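SYE1 (PDB 4AWT) binds FMN and probably acts as an NAD(P)H-dependent flavin oxidoreductase of the old yellow enzyme family, reducing C=C bonds. Local coordinates at residues T251-A256 with V282-A287; R286-A291 with L296-R301; E308-D313 with D317-G322. The protein carries 1 engineered substitution. All blocks are in the same frame, centred on the assembly; numbering follows the deposited sequence.

Contact 1. Residues T251-A256 with V282-A287; sequences TYTAAA and VSFKRA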
loop_
_atom_site.group_PDB
_atom_site.type_symbol
_atom_site.label_atom_id
_atom_site.label_comp_id
_atom_site.label_asym_id
_atom_site.label_seq_id
_atom_site.Cartn_x
_atom_site.Cartn_y
_atom_site.Cartn_z
ATOM N N THR A 251 -14.205 14.893 -0.809
ATOM C CA THR A 251 -12.920 14.752 -0.108
ATOM C C THR A 251 -11.854 14.190 -1.045
ATOM O O THR A 251 -10.737 14.667 -1.084
ATOM C CB THR A 251 -13.072 13.846 1.089
ATOM O OG1 THR A 251 -13.969 14.467 2.005
ATOM C CG2 THR A 251 -11.747 13.537 1.780
ATOM N N TYR A 252 -12.218 13.130 -1.774
ATOM C CA TYR A 252 -11.234 12.392 -2.563
ATOM C C TYR A 252 -10.979 13.014 -3.909
ATOM O O TYR A 252 -9.857 12.895 -4.423
ATOM C CB TYR A 252 -11.561 10.893 -2.605
ATOM C CG TYR A 252 -11.223 10.268 -1.284
ATOM C CD1 TYR A 252 -12.088 10.225 -0.213
ATOM C CD2 TYR A 252 -9.936 9.757 -1.074
ATOM C CE1 TYR A 252 -11.715 9.691 0.997
ATOM C CE2 TYR A 252 -9.560 9.224 0.121
ATOM C CZ TYR A 252 -10.454 9.186 1.177
ATOM O OH TYR A 252 -10.014 8.625 2.357
ATOM N N THR A 253 -11.942 13.732 -4.504
ATOM C CA THR A 253 -11.635 14.558 -5.672
ATOM C C THR A 253 -10.642 15.638 -5.266
ATOM O O THR A 253 -9.695 15.947 -5.966
ATOM C CB THR A 253 -12.915 15.107 -6.315
ATOM O OG1 THR A 253 -13.758 13.970 -6.746
ATOM C CG2 THR A 253 -12.654 15.922 -7.514
ATOM N N ALA A 254 -10.897 16.267 -4.098
ATOM C CA ALA A 254 -9.975 17.287 -3.581
ATOM C C ALA A 254 -8.611 16.688 -3.306
ATOM O O ALA A 254 -7.588 17.309 -3.656
ATOM C CB ALA A 254 -10.541 17.937 -2.334
ATOM N N ALA A 255 -8.579 15.506 -2.717
ATOM C CA ALA A 255 -7.280 14.859 -2.437
ATOM C C ALA A 255 -6.547 14.593 -3.727
ATOM O O ALA A 255 -5.330 14.813 -3.828
ATOM C CB ALA A 255 -7.457 13.590 -1.667
ATOM N N ALA A 256 -7.250 14.110 -4.747
ATOM C CA ALA A 256 -6.626 13.846 -6.027
ATOM C C ALA A 256 -6.039 15.107 -6.624
ATOM O O ALA A 256 -4.927 15.118 -7.171
ATOM C CB ALA A 256 -7.629 13.203 -6.967
ATOM N N VAL A 282 -18.721 5.114 -12.140
ATOM C CA VAL A 282 -17.879 5.552 -13.231
ATOM C C VAL A 282 -17.763 7.054 -13.264
ATOM O O VAL A 282 -16.685 7.563 -13.553
ATOM C CB VAL A 282 -18.400 4.959 -14.566
ATOM C CG1 VAL A 282 -17.665 5.584 -15.723
ATOM C CG2 VAL A 282 -18.237 3.458 -14.623
ATOM N N SER A 283 -18.818 7.795 -12.973
ATOM C CA SER A 283 -18.760 9.262 -12.970
ATOM C C SER A 283 -17.698 9.750 -11.989
ATOM O O SER A 283 -16.993 10.732 -12.271
ATOM C CB SER A 283 -20.113 9.869 -12.627
ATOM O OG SER A 283 -20.596 9.358 -11.397
ATOM N N PHE A 284 -17.606 9.096 -10.870
ATOM C CA PHE A 284 -16.600 9.446 -9.850
ATOM C C PHE A 284 -15.200 9.089 -10.351
ATOM O O PHE A 284 -14.265 9.890 -10.247
ATOM C CB PHE A 284 -16.914 8.755 -8.559
ATOM C CG PHE A 284 -15.915 8.955 -7.444
ATOM C CD1 PHE A 284 -15.267 10.142 -7.183
ATOM C CD2 PHE A 284 -15.622 7.911 -6.630
ATOM C CE1 PHE A 284 -14.378 10.263 -6.145
ATOM C CE2 PHE A 284 -14.742 8.010 -5.571
ATOM C CZ PHE A 284 -14.094 9.235 -5.334
ATOM N N LYS A 285 -15.038 7.894 -10.939
ATOM C CA LYS A 285 -13.764 7.552 -11.534
ATOM C C LYS A 285 -13.362 8.568 -12.577
ATOM O O LYS A 285 -12.188 8.955 -12.668
ATOM C CB LYS A 285 -13.820 6.139 -12.136
ATOM C CG LYS A 285 -14.004 5.063 -11.122
ATOM C CD LYS A 285 -13.974 3.657 -11.766
ATOM C CE LYS A 285 -14.036 2.582 -10.742
ATOM N NZ LYS A 285 -13.923 1.257 -11.348
ATOM N N ARG A 286 -14.286 9.040 -13.402
ATOM C CA ARG A 286 -13.932 10.009 -14.413
ATOM C C ARG A 286 -13.540 11.341 -13.774
ATOM O O ARG A 286 -12.625 12.009 -14.271
ATOM C CB ARG A 286 -15.011 10.180 -15.462
ATOM C CG ARG A 286 -15.214 8.919 -16.295
ATOM C CD ARG A 286 -16.010 9.210 -17.531
ATOM N NE ARG A 286 -16.353 8.032 -18.261
ATOM C CZ ARG A 286 -15.600 7.361 -19.080
ATOM N NH1 ARG A 286 -14.361 7.764 -19.363
ATOM N NH2 ARG A 286 -16.062 6.257 -19.662
ATOM N N ALA A 287 -14.180 11.728 -12.698
ATOM C CA ALA A 287 -13.778 12.936 -11.975
ATOM C C ALA A 287 -12.357 12.795 -11.439
ATOM O O ALA A 287 -11.550 13.725 -11.545
ATOM C CB ALA A 287 -14.767 13.275 -10.875
#
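Phe284 reaches from helix 282-291 to Tyr252 and Thr253 of helix 248-261 in a helix-helix packing contact on the outer layer of the fold. The segment axes run roughly parallel, 24° apart, and approach to 10.6 Å. The buried area is small, 140 Å², no hydrogen bond links the two segments, and every pair within 4.5 Å involves Phe284 or Thr253. The Phe284 ring projects across the gap because CG stands anti to the backbone N (chi1 176°). It is met at its rim, not over a face: in the conformer modelled here OG1 of Thr253 lies near the ring plane, 3.8 Å from CE1 of Phe284, and CB of Tyr252 lies 4.1 Å from CZ of Phe284. In this TIM barrel the two helices are neighbours in the shell around the parallel strands, and Pro236 from a loop touches both Tyr252 and Phe284. The Thr253 hydroxyl is hydrogen-bonded to O of Ile249, one turn earlier in its own helix. The same OG1 is 4.3 Å from CB of Ala287, at the less buried margin. Beyond CB the Tyr252 side chain turns from helix 282-291, and its OH is hydrogen-bonded to Asp193.

Contact 2. Residues R286-A291 with L296-R301; sequences RALREA and LIYAGR. With FMN (flavin mononucleotide), chain B; SO4 (sulfate ion), chain C.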
loop_
_atom_site.group_PDB
_atom_site.type_symbol
_atom_site.label_atom_id
_atom_site.label_comp_id
_atom_site.label_asym_id
_atom_site.label_seq_id
_atom_site.Cartn_x
_atom_site.Cartn_y
_atom_site.Cartn_z
ATOM N N ARG A 286 -14.286 9.040 -13.402
ATOM C CA ARG A 286 -13.932 10.009 -14.413
ATOM C C ARG A 286 -13.540 11.341 -13.774
ATOM O O ARG A 286 -12.625 12.009 -14.271
ATOM C CB ARG A 286 -15.011 10.180 -15.462
ATOM C CG ARG A 286 -15.214 8.919 -16.295
ATOM C CD ARG A 286 -16.010 9.210 -17.531
ATOM N NE ARG A 286 -16.353 8.032 -18.261
ATOM C CZ ARG A 286 -15.600 7.361 -19.080
ATOM N NH1 ARG A 286 -14.361 7.764 -19.363
ATOM N NH2 ARG A 286 -16.062 6.257 -19.662
ATOM N N ALA A 287 -14.180 11.728 -12.698
ATOM C CA ALA A 287 -13.778 12.936 -11.975
ATOM C C ALA A 287 -12.357 12.795 -11.439
ATOM O O ALA A 287 -11.550 13.725 -11.545
ATOM C CB ALA A 287 -14.767 13.275 -10.875
ATOM N N LEU A 288 -12.024 11.649 -10.869
ATOM C CA LEU A 288 -10.651 11.425 -10.386
ATOM C C LEU A 288 -9.661 11.531 -11.511
ATOM O O LEU A 288 -8.558 12.062 -11.338
ATOM C CB LEU A 288 -10.506 10.073 -9.696
ATOM C CG LEU A 288 -11.276 9.922 -8.391
ATOM C CD1 LEU A 288 -11.144 8.489 -7.844
ATOM C CD2 LEU A 288 -10.826 10.876 -7.319
ATOM N N ARG A 289 -10.028 11.029 -12.696
ATOM C CA ARG A 289 -9.188 11.074 -13.891
ATOM C C ARG A 289 -8.910 12.505 -14.336
ATOM O O ARG A 289 -7.870 12.771 -14.889
ATOM C CB ARG A 289 -9.833 10.210 -14.972
ATOM C CG ARG A 289 -9.250 10.221 -16.366
ATOM C CD ARG A 289 -7.928 9.446 -16.490
ATOM N NE ARG A 289 -6.861 10.175 -15.756
ATOM C CZ ARG A 289 -5.633 9.698 -15.652
ATOM N NH1 ARG A 289 -5.332 8.586 -16.240
ATOM N NH2 ARG A 289 -4.707 10.441 -14.969
ATOM N N GLU A 290 -9.876 13.412 -14.129
ATOM C CA GLU A 290 -9.618 14.834 -14.440
ATOM C C GLU A 290 -8.834 15.517 -13.318
ATOM O O GLU A 290 -8.008 16.390 -13.595
ATOM C CB GLU A 290 -10.893 15.588 -14.732
ATOM C CG GLU A 290 -11.587 15.075 -15.991
ATOM C CD GLU A 290 -10.690 15.001 -17.164
ATOM O OE1 GLU A 290 -9.989 15.996 -17.471
ATOM O OE2 GLU A 290 -10.652 13.929 -17.813
ATOM N N ALA A 291 -9.106 15.173 -12.068
ATOM C CA ALA A 291 -8.463 15.825 -10.959
ATOM C C ALA A 291 -6.982 15.490 -10.871
ATOM O O ALA A 291 -6.170 16.303 -10.422
ATOM C CB ALA A 291 -9.153 15.461 -9.658
ATOM N N LEU A 296 -2.745 6.557 -13.249
ATOM C CA LEU A 296 -3.800 6.161 -12.339
ATOM C C LEU A 296 -3.883 4.644 -12.313
ATOM O O LEU A 296 -4.042 3.986 -13.349
ATOM C CB LEU A 296 -5.029 6.926 -12.841
ATOM C CG LEU A 296 -6.284 6.864 -12.003
ATOM C CD1 LEU A 296 -6.029 7.262 -10.555
ATOM C CD2 LEU A 296 -7.362 7.773 -12.595
ATOM N N ILE A 297 -3.762 4.082 -11.116
ATOM C CA ILE A 297 -3.766 2.660 -10.875
ATOM C C ILE A 297 -4.995 2.314 -10.049
ATOM O O ILE A 297 -5.264 3.000 -9.064
ATOM C CB ILE A 297 -2.501 2.205 -10.117
ATOM C CG1 ILE A 297 -1.235 2.767 -10.733
ATOM C CG2 ILE A 297 -2.489 0.703 -9.977
ATOM C CD1 ILE A 297 0.051 2.371 -10.059
ATOM N N TYR A 298 -5.735 1.267 -10.421
ATOM C CA TYR A 298 -6.814 0.733 -9.596
ATOM C C TYR A 298 -6.512 -0.718 -9.271
ATOM O O TYR A 298 -6.007 -1.448 -10.118
ATOM C CB TYR A 298 -8.175 0.801 -10.294
ATOM C CG TYR A 298 -8.797 2.166 -10.326
ATOM C CD1 TYR A 298 -8.376 3.151 -11.192
ATOM C CD2 TYR A 298 -9.833 2.469 -9.473
ATOM C CE1 TYR A 298 -8.978 4.380 -11.229
ATOM C CE2 TYR A 298 -10.431 3.731 -9.482
ATOM C CZ TYR A 298 -9.994 4.691 -10.373
ATOM O OH TYR A 298 -10.638 5.877 -10.371
ATOM N N ALA A 299 -6.938 -1.139 -8.077
ATOM C CA ALA A 299 -6.906 -2.544 -7.710
ATOM C C ALA A 299 -8.172 -2.872 -6.924
ATOM O O ALA A 299 -8.657 -2.046 -6.146
ATOM C CB ALA A 299 -5.706 -2.890 -6.834
ATOM N N GLY A 300 -8.670 -4.083 -7.116
ATOM C CA GLY A 300 -9.788 -4.608 -6.340
ATOM C C GLY A 300 -10.736 -5.380 -7.256
ATOM O O GLY A 300 -11.479 -4.805 -8.014
ATOM N N ARG A 301 -10.645 -6.715 -7.132
ATOM C CA ARG A 301 -11.539 -7.617 -7.855
ATOM C C ARG A 301 -11.464 -7.453 -9.377
ATOM O O ARG A 301 -12.435 -7.754 -10.070
ATOM C CB ARG A 301 -12.972 -7.620 -7.362
ATOM C CG ARG A 301 -13.109 -8.112 -5.940
ATOM C CD ARG A 301 -12.626 -9.518 -5.723
ATOM N NE ARG A 301 -13.124 -10.070 -4.448
ATOM C CZ ARG A 301 -12.640 -11.164 -3.871
ATOM N NH1 ARG A 301 -11.641 -11.832 -4.366
ATOM N NH2 ARG A 301 -13.219 -11.550 -2.730
HETATM N N1 FMN B . -2.918 -3.254 0.651
HETATM C C2 FMN B . -1.983 -2.366 0.967
HETATM O O2 FMN B . -2.044 -1.168 0.580
HETATM N N3 FMN B . -0.896 -2.743 1.743
HETATM C C4 FMN B . -0.723 -4.031 2.222
HETATM O O4 FMN B . 0.344 -4.312 2.829
HETATM C C4A FMN B . -1.767 -4.920 1.976
HETATM N N5 FMN B . -1.729 -6.212 2.498
HETATM C C5A FMN B . -2.562 -7.187 1.884
HETATM C C6 FMN B . -2.380 -8.517 2.169
HETATM C C7 FMN B . -3.165 -9.525 1.560
HETATM C C7M FMN B . -2.821 -10.970 1.830
HETATM C C8 FMN B . -4.159 -9.141 0.711
HETATM C C8M FMN B . -5.025 -10.155 -0.009
HETATM C C9 FMN B . -4.365 -7.777 0.421
HETATM C C9A FMN B . -3.565 -6.786 0.994
HETATM N N10 FMN B . -3.726 -5.426 0.659
HETATM C C10 FMN B . -2.790 -4.509 1.099
HETATM C "C1'" FMN B . -4.745 -5.042 -0.323
HETATM C "C2'" FMN B . -4.349 -5.368 -1.774
HETATM O "O2'" FMN B . -3.293 -4.527 -2.208
HETATM C "C3'" FMN B . -5.491 -5.158 -2.750
HETATM O "O3'" FMN B . -5.857 -3.790 -2.855
HETATM C "C4'" FMN B . -6.753 -5.990 -2.460
HETATM O "O4'" FMN B . -6.436 -7.335 -2.140
HETATM C "C5'" FMN B . -7.781 -5.892 -3.571
HETATM O "O5'" FMN B . -7.271 -6.423 -4.806
HETATM P P FMN B . -7.666 -7.925 -5.251
HETATM O O1P FMN B . -6.997 -8.852 -4.267
HETATM O O2P FMN B . -9.173 -8.030 -5.201
HETATM O O3P FMN B . -7.092 -8.027 -6.643
HETATM S S SO4 C . -11.022 -14.335 -1.366
HETATM O O1 SO4 C . -10.373 -13.395 -0.335
HETATM O O2 SO4 C . -12.387 -13.965 -1.523
HETATM O O3 SO4 C . -10.492 -13.910 -2.776
HETATM O O4 SO4 C . -10.616 -15.708 -1.277
#
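Leu296 packs against one face of the guanidinium of Arg289, and this apolar cover is the more extensive part of a helix-on-strand contact that buries 182 Å². In the modelled conformers several atom pairs meet: the CD2 methyl of Leu296 sits over the centre of the Arg289 guanidinium, 3.9 Å from its plane, while CB of Leu296 comes within 3.8 Å of NH1 of Arg289. The arginine chain folds back over the leucine through bends at chi2 (74°) and chi3 (-69°). Its flat end is held by polar partners beyond the contact: NH1 forms a salt bridge with Asp317, and NH2 bonds to the carbonyl oxygens of Tyr292 and Gly294. Beside it, CD1 of Leu288 meets the hydroxyl of Tyr298 at 3.7 Å, a buried touch that rests on this one atom pair.

The other end of 296-301 leaves the helix altogether. Arg301, exposed, turns to the ligands: its backbone N donates to O2P of FMN over 2.8 Å, at 161°. Its guanidinium, in the modelled conformer, meets a sulfate ion, probably from the crystallisation liquor, edge-on, with NH2 2.8 Å from O2 and NH1 bonded to O3; Arg323 shares that sulfate.

Helix 282-291 and strand 295-299 close a beta-alpha-beta unit begun by strand 266-270. The strand lies between 266-270 and 318-320 in the barrel, and helix 248-261 packs against Leu288 on the helix's flank.

Contact 3. Residues E308-D313 with D317-G322; sequences EQAIND and DMIGFG. With FMN (flavin mononucleotide), chain B.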
loop_
_atom_site.group_PDB
_atom_site.type_symbol
_atom_site.label_atom_id
_atom_site.label_comp_id
_atom_site.label_asym_id
_atom_site.label_seq_id
_atom_site.Cartn_x
_atom_site.Cartn_y
_atom_site.Cartn_z
ATOM N N GLU A 308 -8.968 -4.652 -18.774
ATOM C CA GLU A 308 -8.895 -4.102 -20.120
ATOM C C GLU A 308 -9.945 -3.054 -20.324
ATOM O O GLU A 308 -9.682 -2.001 -20.921
ATOM C CB GLU A 308 -9.042 -5.283 -21.104
ATOM C CG GLU A 308 -8.922 -4.874 -22.569
ATOM C CD GLU A 308 -7.548 -4.481 -22.997
ATOM O OE1 GLU A 308 -6.592 -4.618 -22.221
ATOM O OE2 GLU A 308 -7.435 -3.993 -24.156
ATOM N N GLN A 309 -11.169 -3.299 -19.849
ATOM C CA GLN A 309 -12.252 -2.339 -20.028
ATOM C C GLN A 309 -11.959 -1.030 -19.309
ATOM O O GLN A 309 -12.246 0.039 -19.831
ATOM C CB GLN A 309 -13.560 -2.940 -19.564
ATOM C CG GLN A 309 -14.759 -2.121 -20.039
ATOM C CD GLN A 309 -14.830 -2.287 -21.590
ATOM O OE1 GLN A 309 -14.773 -3.420 -22.140
ATOM N NE2 GLN A 309 -14.871 -1.191 -22.349
ATOM N N ALA A 310 -11.422 -1.083 -18.101
ATOM C CA ALA A 310 -11.146 0.120 -17.340
ATOM C C ALA A 310 -10.111 0.975 -18.066
ATOM O O ALA A 310 -10.197 2.208 -18.078
ATOM C CB ALA A 310 -10.661 -0.185 -15.962
ATOM N N ILE A 311 -9.098 0.336 -18.663
ATOM C CA ILE A 311 -8.101 1.075 -19.405
ATOM C C ILE A 311 -8.718 1.638 -20.670
ATOM O O ILE A 311 -8.536 2.824 -20.996
ATOM C CB ILE A 311 -6.863 0.178 -19.703
ATOM C CG1 ILE A 311 -6.189 -0.250 -18.397
ATOM C CG2 ILE A 311 -5.909 0.899 -20.612
ATOM C CD1 ILE A 311 -5.165 -1.344 -18.579
ATOM N N ASN A 312 -9.468 0.831 -21.427
ATOM C CA ASN A 312 -10.004 1.321 -22.689
ATOM C C ASN A 312 -11.091 2.352 -22.500
ATOM O O ASN A 312 -11.298 3.162 -23.414
ATOM C CB ASN A 312 -10.506 0.125 -23.520
ATOM C CG ASN A 312 -9.331 -0.681 -24.019
ATOM O OD1 ASN A 312 -8.222 -0.164 -24.141
ATOM N ND2 ASN A 312 -9.552 -1.930 -24.322
ATOM N N ASP A 313 -11.767 2.366 -21.379
ATOM C CA ASP A 313 -12.768 3.374 -21.063
ATOM C C ASP A 313 -12.099 4.659 -20.551
ATOM O O ASP A 313 -12.824 5.619 -20.298
ATOM C CB ASP A 313 -13.769 2.881 -20.087
ATOM C CG ASP A 313 -14.713 1.835 -20.578
ATOM O OD1 ASP A 313 -14.748 1.528 -21.778
ATOM O OD2 ASP A 313 -15.481 1.247 -19.781
ATOM N N ASP A 317 -4.885 3.757 -15.983
ATOM C CA ASP A 317 -3.742 3.456 -16.805
ATOM C C ASP A 317 -3.134 2.089 -16.504
ATOM O O ASP A 317 -2.573 1.448 -17.400
ATOM C CB ASP A 317 -2.680 4.540 -16.624
ATOM C CG ASP A 317 -3.198 5.884 -16.944
ATOM O OD1 ASP A 317 -3.725 6.072 -18.076
ATOM O OD2 ASP A 317 -3.138 6.792 -16.067
ATOM N N MET A 318 -3.199 1.665 -15.253
ATOM C CA MET A 318 -2.660 0.399 -14.805
ATOM C C MET A 318 -3.655 -0.246 -13.858
ATOM O O MET A 318 -4.430 0.453 -13.204
ATOM C CB MET A 318 -1.323 0.539 -14.129
ATOM C CG MET A 318 -0.253 1.254 -14.924
ATOM S SD MET A 318 1.348 1.299 -14.119
ATOM C CE MET A 318 1.930 -0.354 -14.477
ATOM N N ILE A 319 -3.578 -1.570 -13.749
ATOM C CA ILE A 319 -4.480 -2.323 -12.914
ATOM C C ILE A 319 -3.662 -3.282 -12.050
ATOM O O ILE A 319 -2.832 -4.028 -12.562
ATOM C CB ILE A 319 -5.538 -3.084 -13.738
ATOM C CG1 ILE A 319 -6.406 -2.128 -14.538
ATOM C CG2 ILE A 319 -6.366 -3.997 -12.840
ATOM C CD1 ILE A 319 -7.358 -1.282 -13.718
ATOM N N GLY A 320 -3.941 -3.249 -10.738
ATOM C CA GLY A 320 -3.348 -4.185 -9.839
ATOM C C GLY A 320 -4.251 -5.384 -9.603
ATOM O O GLY A 320 -5.470 -5.269 -9.554
ATOM N N PHE A 321 -3.595 -6.537 -9.407
ATOM C CA PHE A 321 -4.250 -7.811 -9.100
ATOM C C PHE A 321 -3.603 -8.337 -7.845
ATOM O O PHE A 321 -2.397 -8.649 -7.870
ATOM C CB PHE A 321 -4.073 -8.824 -10.232
ATOM C CG PHE A 321 -4.594 -8.349 -11.564
ATOM C CD1 PHE A 321 -3.834 -7.537 -12.375
ATOM C CD2 PHE A 321 -5.845 -8.710 -12.013
ATOM C CE1 PHE A 321 -4.281 -7.102 -13.595
ATOM C CE2 PHE A 321 -6.291 -8.278 -13.248
ATOM C CZ PHE A 321 -5.493 -7.498 -14.043
ATOM N N GLY A 322 -4.331 -8.364 -6.729
ATOM C CA GLY A 322 -3.749 -8.729 -5.456
ATOM C C GLY A 322 -3.784 -10.224 -5.225
ATOM O O GLY A 322 -2.818 -10.941 -5.434
HETATM N N1 FMN B . -2.918 -3.254 0.651
HETATM C C2 FMN B . -1.983 -2.366 0.967
HETATM O O2 FMN B . -2.044 -1.168 0.580
HETATM N N3 FMN B . -0.896 -2.743 1.743
HETATM C C4 FMN B . -0.723 -4.031 2.222
HETATM O O4 FMN B . 0.344 -4.312 2.829
HETATM C C4A FMN B . -1.767 -4.920 1.976
HETATM N N5 FMN B . -1.729 -6.212 2.498
HETATM C C5A FMN B . -2.562 -7.187 1.884
HETATM C C6 FMN B . -2.380 -8.517 2.169
HETATM C C7 FMN B . -3.165 -9.525 1.560
HETATM C C7M FMN B . -2.821 -10.970 1.830
HETATM C C8 FMN B . -4.159 -9.141 0.711
HETATM C C8M FMN B . -5.025 -10.155 -0.009
HETATM C C9 FMN B . -4.365 -7.777 0.421
HETATM C C9A FMN B . -3.565 -6.786 0.994
HETATM N N10 FMN B . -3.726 -5.426 0.659
HETATM C C10 FMN B . -2.790 -4.509 1.099
HETATM C "C1'" FMN B . -4.745 -5.042 -0.323
HETATM C "C2'" FMN B . -4.349 -5.368 -1.774
HETATM O "O2'" FMN B . -3.293 -4.527 -2.208
HETATM C "C3'" FMN B . -5.491 -5.158 -2.750
HETATM O "O3'" FMN B . -5.857 -3.790 -2.855
HETATM C "C4'" FMN B . -6.753 -5.990 -2.460
HETATM O "O4'" FMN B . -6.436 -7.335 -2.140
HETATM C "C5'" FMN B . -7.781 -5.892 -3.571
HETATM O "O5'" FMN B . -7.271 -6.423 -4.806
HETATM P P FMN B . -7.666 -7.925 -5.251
HETATM O O1P FMN B . -6.997 -8.852 -4.267
HETATM O O2P FMN B . -9.173 -8.030 -5.201
HETATM O O3P FMN B . -7.092 -8.027 -6.643
#
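Ile311 lays its CD1 methyl against a backbone carbonyl, 4.0 Å from O of Asp317, so an apolar tip partly covers a peptide oxygen that is itself hydrogen-bonded to Arg19. The contact belongs to the last beta-alpha-beta unit of the TIM barrel, strand 295-299, helix 304-312 and strand 318-320, and packs the helix onto the outside of the final strand. With CG1 of Ile311 anti to its carbonyl carbon (chi1 -63°), the longer branch extends to the strand. Its CG1 meets CG1 of Ile319 at 4.3 Å.

Ile319 points toward the helix, and its CD1 touches CB of Ala310 at 4.1 Å; the two isoleucines and the alanine account for most of the 165 Å² buried. No hydrogen bond crosses between the segments. CB of Asp317 points away from the helix, and its backbone is what meets Ile311; OD2, besides its tie to Arg289, accepts a hydrogen bond from N of Leu296.

Two side-chain bonds run along the end of the helix, Gln309 to Asp313 in the loop that follows and Asn312 to Glu308, whose carboxylate also accepts hydrogen bonds from N of Ser4 and N of Leu5. At the strand's far end the chain joins the cofactor pocket: N of Gly322 donates to O3P of FMN over 2.8 Å, with an N-H...O angle of 167°.

In the fold
The three contacts follow one another round the later half of the barrel. Contacts 1 and 2 share helix 282-291 with Arg286 and Ala287; their centres lie 8 Å apart, and CG of Lys285 packs 3.5 Å from OH of Tyr298. Contacts 2 and 3, with centres 9 Å apart, sit on adjacent strands, where N of Asp317 lies 2.8 Å from O of Leu296, a probable hydrogen bond. Contacts 1 and 3 are 17 Å apart, yet Arg286, shared by contacts 1 and 2, places NH1 2.8 Å from O of Asp313, a hydrogen bond. Contacts 2 and 3 both lead to the FMN phosphate, whereas contact 1 stays outside, the Tyr252 side chain about 13 Å from FMN.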